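Local coordinates for topoisomerase I-like protein (Leishmania donovani, PDB 2B9S) that relaxes supercoiled DNA, as a type IB topoisomerase, by nicking and rejoining one strand, and is caught here with nicked DNA and vanadate mimicking the transition state, at residues A280-N293 / A300-H312. Residues are numbered along the deposited sequence; the frame is centred on the assembly and turned at random.
Sequences AMYFIDRLALRVGN and ADTVGCCSLRVEH. With VO4 (vanadate ion), chain F; nucleotides of chain C; nucleotides of chain B.
Cys305 N donates to Arg290 O at 2.7 Å, nearly straight and in the carbonyl plane. Cys306 N meets Val291 O at 2.8 Å from above that carbonyl's plane. Beside them Gly292 CA lies 3.5 Å from Gly304 CA, too close for a side chain on the facing side of either residue. A water ties Ser307 OG to Asn293 O and Thr302 O.

Apolar packing extends from these bonds to helix 272-287. Cys305 SG, anti to its own N (chi1 -172°), reaches back among Ala280, Phe283 and Ile284, with Ala280 CB at 3.8 Å. The sulfur lies at the edge of the Phe283 ring, near its plane. The Leu289 and Leu308 side chains cross at about a right angle and touch through their CD1 methyls.

Gly292 N, Asn293 N and Asn293 ND2 bind the DT16 phosphate of chain C; Thr302 OG1 is hydrogen-bonded to OP1 of DG15 of chain C. Arg290 extends to vanadate, NE to O2 at 3.0 Å, while NH2 binds O5' of DA1 of chain B. Arg386 and His429 also bind the vanadate.

Buried Cys305 and Cys306 thus hold the carbonyls of Arg290 and Val291 while nearby N-H groups grip DNA, which would fix Arg290 beside the transition-state mimic.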
loop_
_atom_site.group_PDB
_atom_site.type_symbol
_atom_site.label_atom_id
_atom_site.label_comp_id
_atom_site.label_asym_id
_atom_site.label_seq_id
_atom_site.Cartn_x
_atom_site.Cartn_y
_atom_site.Cartn_z
ATOM N N ALA D 280 -5.215 -13.965 -20.010
ATOM C CA ALA D 280 -5.057 -13.081 -18.856
ATOM C C ALA D 280 -5.366 -13.843 -17.585
ATOM O O ALA D 280 -4.595 -13.780 -16.610
ATOM C CB ALA D 280 -5.929 -11.840 -18.983
ATOM N N MET D 281 -6.471 -14.590 -17.584
ATOM C CA MET D 281 -6.778 -15.381 -16.397
ATOM C C MET D 281 -5.820 -16.565 -16.181
ATOM O O MET D 281 -5.540 -16.940 -15.051
ATOM C CB MET D 281 -8.285 -15.692 -16.243
ATOM C CG MET D 281 -8.964 -16.440 -17.328
ATOM S SD MET D 281 -10.765 -16.202 -17.227
ATOM C CE MET D 281 -11.236 -17.566 -16.159
ATOM N N TYR D 282 -5.253 -17.084 -17.263
ATOM C CA TYR D 282 -4.154 -18.035 -17.187
ATOM C C TYR D 282 -2.909 -17.456 -16.487
ATOM O O TYR D 282 -2.286 -18.139 -15.656
ATOM C CB TYR D 282 -3.793 -18.509 -18.594
ATOM C CG TYR D 282 -2.537 -19.349 -18.680
ATOM C CD1 TYR D 282 -2.559 -20.716 -18.369
ATOM C CD2 TYR D 282 -1.328 -18.785 -19.092
ATOM C CE1 TYR D 282 -1.406 -21.493 -18.450
ATOM C CE2 TYR D 282 -0.169 -19.547 -19.175
ATOM C CZ TYR D 282 -0.214 -20.910 -18.857
ATOM O OH TYR D 282 0.936 -21.677 -18.947
ATOM N N PHE D 283 -2.529 -16.221 -16.857
ATOM C CA PHE D 283 -1.418 -15.516 -16.214
ATOM C C PHE D 283 -1.675 -15.218 -14.744
ATOM O O PHE D 283 -0.797 -15.417 -13.927
ATOM C CB PHE D 283 -1.072 -14.200 -16.925
ATOM C CG PHE D 283 -0.362 -14.373 -18.240
ATOM C CD1 PHE D 283 0.198 -15.596 -18.607
ATOM C CD2 PHE D 283 -0.226 -13.294 -19.099
ATOM C CE1 PHE D 283 0.843 -15.757 -19.826
ATOM C CE2 PHE D 283 0.435 -13.431 -20.309
ATOM C CZ PHE D 283 0.973 -14.677 -20.674
ATOM N N ILE D 284 -2.865 -14.710 -14.431
ATOM C CA ILE D 284 -3.256 -14.351 -13.063
ATOM C C ILE D 284 -3.305 -15.595 -12.159
ATOM O O ILE D 284 -2.833 -15.566 -11.008
ATOM C CB ILE D 284 -4.611 -13.591 -13.049
ATOM C CG1 ILE D 284 -4.457 -12.212 -13.713
ATOM C CG2 ILE D 284 -5.176 -13.479 -11.642
ATOM C CD1 ILE D 284 -5.762 -11.484 -13.984
ATOM N N ASP D 285 -3.857 -16.681 -12.700
ATOM C CA ASP D 285 -3.871 -17.978 -12.028
ATOM C C ASP D 285 -2.467 -18.554 -11.816
ATOM O O ASP D 285 -2.068 -18.790 -10.670
ATOM C CB ASP D 285 -4.748 -18.970 -12.804
ATOM C CG ASP D 285 -4.702 -20.393 -12.235
ATOM O OD1 ASP D 285 -4.190 -20.610 -11.117
ATOM O OD2 ASP D 285 -5.191 -21.300 -12.927
ATOM N N ARG D 286 -1.720 -18.769 -12.905
ATOM C CA ARG D 286 -0.483 -19.562 -12.818
ATOM C C ARG D 286 0.708 -18.775 -12.303
ATOM O O ARG D 286 1.578 -19.339 -11.635
ATOM C CB ARG D 286 -0.128 -20.253 -14.156
ATOM C CG ARG D 286 -1.193 -21.160 -14.778
ATOM C CD ARG D 286 -2.065 -21.919 -13.767
ATOM N NE ARG D 286 -1.363 -22.934 -12.977
ATOM C CZ ARG D 286 -1.718 -24.220 -12.892
ATOM N NH1 ARG D 286 -2.776 -24.694 -13.551
ATOM N NH2 ARG D 286 -1.007 -25.043 -12.136
ATOM N N LEU D 287 0.734 -17.477 -12.610
ATOM C CA LEU D 287 1.850 -16.591 -12.266
ATOM C C LEU D 287 1.546 -15.571 -11.165
ATOM O O LEU D 287 2.436 -14.807 -10.781
ATOM C CB LEU D 287 2.336 -15.829 -13.515
ATOM C CG LEU D 287 2.901 -16.581 -14.717
ATOM C CD1 LEU D 287 3.346 -15.573 -15.728
ATOM C CD2 LEU D 287 4.057 -17.478 -14.288
ATOM N N ALA D 288 0.301 -15.555 -10.689
ATOM C CA ALA D 288 -0.208 -14.596 -9.686
ATOM C C ALA D 288 0.082 -13.113 -9.995
ATOM O O ALA D 288 0.470 -12.361 -9.107
ATOM C CB ALA D 288 0.247 -14.985 -8.234
ATOM N N LEU D 289 -0.100 -12.697 -11.251
ATOM C CA LEU D 289 0.029 -11.271 -11.600
ATOM C C LEU D 289 -1.131 -10.456 -11.021
ATOM O O LEU D 289 -2.271 -10.953 -10.887
ATOM C CB LEU D 289 0.080 -11.056 -13.131
ATOM C CG LEU D 289 1.121 -11.797 -13.992
ATOM C CD1 LEU D 289 1.208 -11.192 -15.424
ATOM C CD2 LEU D 289 2.498 -11.861 -13.348
ATOM N N ARG D 290 -0.849 -9.201 -10.687
ATOM C CA ARG D 290 -1.926 -8.260 -10.413
ATOM C C ARG D 290 -2.634 -7.973 -11.740
ATOM O O ARG D 290 -2.028 -8.074 -12.806
ATOM C CB ARG D 290 -1.395 -6.982 -9.779
ATOM C CG ARG D 290 -0.606 -7.209 -8.491
ATOM C CD ARG D 290 0.138 -5.959 -8.154
ATOM N NE ARG D 290 0.957 -6.001 -6.942
ATOM C CZ ARG D 290 2.277 -6.110 -6.929
ATOM N NH1 ARG D 290 2.937 -6.278 -8.065
ATOM N NH2 ARG D 290 2.950 -6.058 -5.776
ATOM N N VAL D 291 -3.912 -7.625 -11.648
ATOM C CA VAL D 291 -4.808 -7.420 -12.778
ATOM C C VAL D 291 -4.397 -6.275 -13.730
ATOM O O VAL D 291 -4.678 -6.326 -14.918
ATOM C CB VAL D 291 -6.280 -7.218 -12.249
ATOM C CG1 VAL D 291 -6.508 -5.757 -11.699
ATOM C CG2 VAL D 291 -7.342 -7.630 -13.312
ATOM N N GLY D 292 -3.770 -5.233 -13.199
ATOM C CA GLY D 292 -3.245 -4.142 -14.014
ATOM C C GLY D 292 -4.257 -3.152 -14.545
ATOM O O GLY D 292 -4.524 -3.112 -15.746
ATOM N N ASN D 293 -4.812 -2.331 -13.657
ATOM C CA ASN D 293 -5.681 -1.239 -14.068
ATOM C C ASN D 293 -4.890 -0.145 -14.807
ATOM O O ASN D 293 -3.693 0.061 -14.557
ATOM C CB ASN D 293 -6.412 -0.638 -12.854
ATOM C CG ASN D 293 -7.607 -1.464 -12.431
ATOM O OD1 ASN D 293 -8.669 -1.401 -13.070
ATOM N ND2 ASN D 293 -7.447 -2.254 -11.360
ATOM N N ALA D 300 3.497 7.190 -12.528
ATOM C CA ALA D 300 4.584 6.395 -13.105
ATOM C C ALA D 300 4.004 5.309 -14.004
ATOM O O ALA D 300 2.878 4.843 -13.803
ATOM C CB ALA D 300 5.480 5.777 -12.026
ATOM N N ASP D 301 4.780 4.936 -15.013
ATOM C CA ASP D 301 4.346 3.978 -16.028
ATOM C C ASP D 301 4.626 2.556 -15.505
ATOM O O ASP D 301 5.763 2.087 -15.502
ATOM C CB ASP D 301 5.096 4.305 -17.330
ATOM C CG ASP D 301 4.867 3.297 -18.432
ATOM O OD1 ASP D 301 4.020 2.378 -18.283
ATOM O OD2 ASP D 301 5.544 3.455 -19.478
ATOM N N THR D 302 3.594 1.907 -14.976
ATOM C CA THR D 302 3.740 0.550 -14.465
ATOM C C THR D 302 2.545 -0.243 -14.924
ATOM O O THR D 302 1.517 0.324 -15.286
ATOM C CB THR D 302 3.912 0.440 -12.912
ATOM O OG1 THR D 302 2.702 0.831 -12.244
ATOM C CG2 THR D 302 5.110 1.227 -12.416
ATOM N N VAL D 303 2.705 -1.553 -14.950
ATOM C CA VAL D 303 1.697 -2.411 -15.553
ATOM C C VAL D 303 1.417 -3.621 -14.686
ATOM O O VAL D 303 2.210 -3.979 -13.812
ATOM C CB VAL D 303 2.115 -2.854 -16.997
ATOM C CG1 VAL D 303 2.339 -1.615 -17.898
ATOM C CG2 VAL D 303 3.373 -3.732 -16.957
ATOM N N GLY D 304 0.261 -4.218 -14.912
ATOM C CA GLY D 304 -0.024 -5.566 -14.433
ATOM C C GLY D 304 -0.600 -6.312 -15.619
ATOM O O GLY D 304 -0.409 -5.911 -16.764
ATOM N N CYS D 305 -1.340 -7.373 -15.349
ATOM C CA CYS D 305 -1.754 -8.292 -16.403
ATOM C C CYS D 305 -2.438 -7.622 -17.624
ATOM O O CYS D 305 -1.904 -7.658 -18.726
ATOM C CB CYS D 305 -2.617 -9.406 -15.809
ATOM S SG CYS D 305 -2.956 -10.653 -17.018
ATOM N N CYS D 306 -3.592 -6.996 -17.400
ATOM C CA CYS D 306 -4.411 -6.428 -18.461
ATOM C C CYS D 306 -3.748 -5.264 -19.205
ATOM O O CYS D 306 -4.194 -4.903 -20.304
ATOM C CB CYS D 306 -5.787 -6.002 -17.923
ATOM S SG CYS D 306 -6.816 -7.358 -17.217
ATOM N N SER D 307 -2.687 -4.693 -18.632
ATOM C CA SER D 307 -1.993 -3.559 -19.263
ATOM C C SER D 307 -0.584 -3.886 -19.833
ATOM O O SER D 307 0.162 -2.986 -20.246
ATOM C CB SER D 307 -1.971 -2.349 -18.311
ATOM O OG SER D 307 -1.325 -2.661 -17.099
ATOM N N LEU D 308 -0.213 -5.166 -19.860
ATOM C CA LEU D 308 1.060 -5.555 -20.486
ATOM C C LEU D 308 1.100 -5.100 -21.945
ATOM O O LEU D 308 0.113 -5.178 -22.654
ATOM C CB LEU D 308 1.318 -7.058 -20.394
ATOM C CG LEU D 308 1.454 -7.674 -18.999
ATOM C CD1 LEU D 308 1.237 -9.188 -19.075
ATOM C CD2 LEU D 308 2.797 -7.301 -18.313
ATOM N N ARG D 309 2.259 -4.598 -22.359
ATOM C CA ARG D 309 2.473 -4.119 -23.718
ATOM C C ARG D 309 3.428 -5.087 -24.436
ATOM O O ARG D 309 4.118 -5.895 -23.794
ATOM C CB ARG D 309 3.039 -2.692 -23.708
ATOM C CG ARG D 309 2.105 -1.638 -23.068
ATOM C CD ARG D 309 2.624 -0.229 -23.262
ATOM N NE ARG D 309 3.808 0.032 -22.450
ATOM C CZ ARG D 309 3.797 0.585 -21.231
ATOM N NH1 ARG D 309 2.654 0.937 -20.654
ATOM N NH2 ARG D 309 4.938 0.764 -20.581
ATOM N N VAL D 310 3.466 -4.983 -25.763
ATOM C CA VAL D 310 4.321 -5.831 -26.593
ATOM C C VAL D 310 5.782 -5.876 -26.107
ATOM O O VAL D 310 6.391 -6.953 -26.054
ATOM C CB VAL D 310 4.186 -5.451 -28.102
ATOM C CG1 VAL D 310 5.215 -6.206 -28.965
ATOM C CG2 VAL D 310 2.751 -5.708 -28.568
ATOM N N GLU D 311 6.320 -4.714 -25.732
ATOM C CA GLU D 311 7.658 -4.600 -25.139
ATOM C C GLU D 311 7.915 -5.397 -23.837
ATOM O O GLU D 311 9.068 -5.577 -23.439
ATOM C CB GLU D 311 7.977 -3.128 -24.887
ATOM C CG GLU D 311 7.013 -2.423 -23.900
ATOM C CD GLU D 311 7.112 -0.898 -23.957
ATOM O OE1 GLU D 311 8.150 -0.384 -24.444
ATOM O OE2 GLU D 311 6.150 -0.204 -23.532
ATOM N N HIS D 312 6.859 -5.848 -23.165
ATOM C CA HIS D 312 7.018 -6.458 -21.832
ATOM C C HIS D 312 7.224 -7.944 -21.876
ATOM O O HIS D 312 7.628 -8.522 -20.874
ATOM C CB HIS D 312 5.834 -6.132 -20.914
ATOM C CG HIS D 312 5.747 -4.683 -20.567
ATOM N ND1 HIS D 312 4.567 -3.984 -20.594
ATOM C CD2 HIS D 312 6.710 -3.785 -20.254
ATOM C CE1 HIS D 312 4.800 -2.724 -20.284
ATOM N NE2 HIS D 312 6.094 -2.576 -20.077
HETATM V V VO4 F . 0.447 -6.857 -3.105
HETATM O O1 VO4 F . 1.848 -7.859 -3.345
HETATM O O2 VO4 F . -0.674 -6.483 -4.414
ATOM P P DT C 16 -3.868 -3.028 -9.950
ATOM O OP1 DT C 16 -3.310 -4.214 -10.628
ATOM O OP2 DT C 16 -4.517 -1.932 -10.693
ATOM O "O5'" DT C 16 -4.948 -3.496 -8.877
ATOM C "C5'" DT C 16 -4.714 -4.531 -7.921
ATOM C "C4'" DT C 16 -6.020 -4.679 -7.155
ATOM O "O4'" DT C 16 -6.282 -3.464 -6.409
ATOM C "C3'" DT C 16 -7.275 -4.928 -7.996
ATOM O "O3'" DT C 16 -7.997 -6.029 -7.428
ATOM C "C2'" DT C 16 -8.132 -3.658 -7.881
ATOM C "C1'" DT C 16 -7.663 -3.096 -6.550
ATOM N N1 DT C 16 -7.717 -1.621 -6.547
ATOM C C2 DT C 16 -8.520 -0.991 -5.636
ATOM O O2 DT C 16 -9.209 -1.607 -4.868
ATOM N N3 DT C 16 -8.498 0.381 -5.707
ATOM C C4 DT C 16 -7.742 1.147 -6.573
ATOM O O4 DT C 16 -7.792 2.367 -6.508
ATOM C C5 DT C 16 -6.882 0.420 -7.503
ATOM C C7 DT C 16 -5.968 1.104 -8.517
ATOM C C6 DT C 16 -6.925 -0.912 -7.432
ATOM P P DG C 15 1.430 1.491 -8.965
ATOM O OP1 DG C 15 2.804 1.240 -9.402
ATOM O OP2 DG C 15 0.657 2.613 -9.525
ATOM O "O5'" DG C 15 0.624 0.094 -9.104
ATOM C "C5'" DG C 15 -0.786 0.018 -9.063
ATOM C "C4'" DG C 15 -1.330 -0.855 -7.942
ATOM O "O4'" DG C 15 -1.482 -0.089 -6.709
ATOM C "C3'" DG C 15 -2.741 -1.317 -8.247
ATOM O "O3'" DG C 15 -2.661 -2.485 -9.055
ATOM C "C2'" DG C 15 -3.307 -1.601 -6.872
ATOM C "C1'" DG C 15 -2.654 -0.530 -6.030
ATOM N N9 DG C 15 -3.416 0.654 -5.584
ATOM C C8 DG C 15 -3.170 1.967 -5.926
ATOM N N7 DG C 15 -3.980 2.820 -5.362
ATOM C C5 DG C 15 -4.765 2.019 -4.549
ATOM C C6 DG C 15 -5.812 2.371 -3.676
ATOM O O6 DG C 15 -6.226 3.488 -3.431
ATOM N N1 DG C 15 -6.426 1.282 -3.076
ATOM C C2 DG C 15 -6.040 -0.019 -3.280
ATOM N N2 DG C 15 -6.723 -0.934 -2.598
ATOM N N3 DG C 15 -5.058 -0.388 -4.081
ATOM C C4 DG C 15 -4.450 0.683 -4.681
ATOM O "O5'" DA B 1 1.557 -5.185 -3.262
ATOM C "C5'" DA B 1 2.714 -5.242 -2.438
ATOM C "C4'" DA B 1 3.420 -3.922 -2.462
ATOM O "O4'" DA B 1 2.628 -2.907 -1.801
ATOM C "C3'" DA B 1 4.691 -3.997 -1.676
ATOM O "O3'" DA B 1 5.706 -4.461 -2.556
ATOM C "C2'" DA B 1 4.889 -2.561 -1.191
ATOM C "C1'" DA B 1 3.492 -1.999 -1.102
ATOM N N9 DA B 1 2.888 -1.815 0.224
ATOM C C8 DA B 1 2.176 -2.765 0.913
ATOM N N7 DA B 1 1.676 -2.361 2.052
ATOM C C5 DA B 1 2.081 -1.033 2.131
ATOM C C6 DA B 1 1.872 -0.031 3.107
ATOM N N6 DA B 1 1.154 -0.224 4.235
ATOM N N1 DA B 1 2.411 1.185 2.865
ATOM C C2 DA B 1 3.108 1.400 1.748
ATOM N N3 DA B 1 3.388 0.530 0.784
ATOM C C4 DA B 1 2.831 -0.674 1.012
HETATM O O HOH W 1 -1.186 -0.402 -15.633
#